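Local coordinates for OxyA protein (Actinoplanes teichomyceticus, PDB 5HH3) that is a haem-dependent cytochrome P450 that probably catalyses a phenolic coupling step in cyclising the peptide precursor of a glycopeptide antibiotic, at residues G250-A255 against E391-D396. Numbering follows the deposited sequence.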
loop_
_atom_site.group_PDB
_atom_site.type_symbol
_atom_site.label_atom_id
_atom_site.label_comp_id
_atom_site.label_asym_id
_atom_site.label_seq_id
_atom_site.Cartn_x
_atom_site.Cartn_y
_atom_site.Cartn_z
ATOM N N GLY B 250 -20.840 -19.127 5.190
ATOM C CA GLY B 250 -21.492 -20.304 5.742
ATOM C C GLY B 250 -22.859 -20.573 5.145
ATOM O O GLY B 250 -23.153 -21.711 4.759
ATOM N N ALA B 251 -23.701 -19.532 5.074
ATOM C CA ALA B 251 -25.008 -19.651 4.448
ATOM C C ALA B 251 -24.891 -20.104 2.980
ATOM O O ALA B 251 -25.725 -20.899 2.512
ATOM C CB ALA B 251 -25.782 -18.340 4.545
ATOM N N TRP B 252 -23.873 -19.611 2.267
ATOM C CA TRP B 252 -23.634 -20.011 0.878
ATOM C C TRP B 252 -23.279 -21.496 0.809
ATOM O O TRP B 252 -23.845 -22.223 -0.002
ATOM C CB TRP B 252 -22.542 -19.141 0.246
ATOM C CG TRP B 252 -22.228 -19.410 -1.206
ATOM C CD1 TRP B 252 -22.997 -20.082 -2.112
ATOM C CD2 TRP B 252 -21.076 -18.956 -1.929
ATOM N NE1 TRP B 252 -22.386 -20.101 -3.337
ATOM C CE2 TRP B 252 -21.212 -19.411 -3.260
ATOM C CE3 TRP B 252 -19.938 -18.213 -1.579
ATOM C CZ2 TRP B 252 -20.254 -19.155 -4.243
ATOM C CZ3 TRP B 252 -18.982 -17.959 -2.554
ATOM C CH2 TRP B 252 -19.146 -18.427 -3.873
ATOM N N LEU B 253 -22.362 -21.940 1.672
ATOM C CA LEU B 253 -21.987 -23.350 1.753
ATOM C C LEU B 253 -23.185 -24.244 2.096
ATOM O O LEU B 253 -23.310 -25.353 1.548
ATOM C CB LEU B 253 -20.841 -23.571 2.755
ATOM C CG LEU B 253 -20.212 -24.973 2.801
ATOM C CD1 LEU B 253 -19.500 -25.302 1.511
ATOM C CD2 LEU B 253 -19.246 -25.109 3.956
ATOM N N MET B 254 -24.070 -23.764 2.977
ATOM C CA MET B 254 -25.294 -24.505 3.312
ATOM C C MET B 254 -26.272 -24.639 2.142
ATOM O O MET B 254 -26.791 -25.725 1.910
ATOM C CB MET B 254 -26.012 -23.882 4.497
ATOM C CG MET B 254 -25.198 -23.951 5.787
ATOM S SD MET B 254 -25.962 -22.990 7.104
ATOM C CE MET B 254 -27.562 -23.828 7.126
ATOM N N ALA B 255 -26.513 -23.548 1.420
ATOM C CA ALA B 255 -27.299 -23.598 0.186
ATOM C C ALA B 255 -26.612 -24.465 -0.916
ATOM O O ALA B 255 -27.272 -25.196 -1.647
ATOM C CB ALA B 255 -27.588 -22.186 -0.319
ATOM N N GLU B 391 -20.381 -10.429 -1.715
ATOM C CA GLU B 391 -20.976 -9.108 -1.874
ATOM C C GLU B 391 -22.514 -9.106 -1.767
ATOM O O GLU B 391 -23.099 -8.150 -1.264
ATOM C CB GLU B 391 -20.535 -8.485 -3.192
ATOM C CG GLU B 391 -19.024 -8.278 -3.257
ATOM C CD GLU B 391 -18.576 -7.522 -4.487
ATOM O OE1 GLU B 391 -17.583 -6.773 -4.393
ATOM O OE2 GLU B 391 -19.214 -7.668 -5.552
ATOM N N ALA B 392 -23.152 -10.171 -2.234
ATOM C CA ALA B 392 -24.614 -10.316 -2.146
ATOM C C ALA B 392 -24.954 -11.800 -2.268
ATOM O O ALA B 392 -24.327 -12.503 -3.058
ATOM C CB ALA B 392 -25.293 -9.513 -3.242
ATOM N N LEU B 393 -25.868 -12.292 -1.435
ATOM C CA LEU B 393 -26.215 -13.708 -1.425
ATOM C C LEU B 393 -27.732 -13.883 -1.354
ATOM O O LEU B 393 -28.311 -14.002 -0.268
ATOM C CB LEU B 393 -25.510 -14.408 -0.270
ATOM C CG LEU B 393 -25.647 -15.934 -0.199
ATOM C CD1 LEU B 393 -24.934 -16.591 -1.377
ATOM C CD2 LEU B 393 -25.068 -16.446 1.103
ATOM N N LEU B 394 -28.359 -13.887 -2.528
ATOM C CA LEU B 394 -29.818 -13.952 -2.633
ATOM C C LEU B 394 -30.262 -15.383 -2.452
ATOM O O LEU B 394 -30.009 -16.225 -3.310
ATOM C CB LEU B 394 -30.321 -13.397 -3.970
ATOM C CG LEU B 394 -30.546 -11.882 -3.991
ATOM C CD1 LEU B 394 -31.772 -11.488 -3.174
ATOM C CD2 LEU B 394 -29.317 -11.115 -3.510
ATOM N N LEU B 395 -30.915 -15.652 -1.327
ATOM C CA LEU B 395 -31.386 -16.995 -1.023
ATOM C C LEU B 395 -32.885 -17.006 -0.927
ATOM O O LEU B 395 -33.501 -15.980 -0.669
ATOM C CB LEU B 395 -30.784 -17.518 0.282
ATOM C CG LEU B 395 -29.265 -17.511 0.388
ATOM C CD1 LEU B 395 -28.819 -18.115 1.712
ATOM C CD2 LEU B 395 -28.631 -18.247 -0.783
ATOM N N ASP B 396 -33.451 -18.188 -1.143
ATOM C CA ASP B 396 -34.877 -18.436 -0.992
ATOM C C ASP B 396 -35.030 -19.780 -0.264
ATOM O O ASP B 396 -34.031 -20.402 0.091
ATOM C CB ASP B 396 -35.558 -18.432 -2.370
ATOM C CG ASP B 396 -37.013 -17.958 -2.310
ATOM O OD1 ASP B 396 -37.676 -18.174 -1.283
ATOM O OD2 ASP B 396 -37.503 -17.368 -3.285
#
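L393 drives both of its methyl groups against the root of the W252 side chain. CD2 settles at the backbone, 3.6 Å from W252 N. CD1 rides further out, where the indole begins, 3.9 Å from W252 CG. The methyl meets the ring obliquely, and the two side chains cross at about a right angle. The bond from CA to CB of L393 already heads for the helix, and CG, anti to the backbone N (chi1 -174°), continues beside the carbonyl carbon, bringing both methyls up to W252. I381 touches both side chains, F388 packs on W252, and the ring of F25 meets the indole with the planes inclined at about 40°. L393 CD2 also touches the methyl of A251, CB to CD2 being 4.0 Å.

In the P450 fold this is the C-terminal end of the long central helix, here residues 225-256, packed against the last strand, 394-396, the middle strand of a small antiparallel sheet between 140-141 and 373-374. L395, two residues along from L393, straddles one turn of that helix. Its CD1 lies 4.2 Å from A251 CB and its CD2 4.1 Å from A255 CB, so its forked end spans the methyls of two alanines one turn apart. The CA atoms of A255 and L395 are 7.9 Å apart, against 7.2 Å for those of W252 and L393. No hydrogen bond crosses the interface. The polar backbone of the strand is engaged within its sheet instead, L395 pairing with V140 and L394 with A375, and F142 of helix 142-159 touches both A251 and L395.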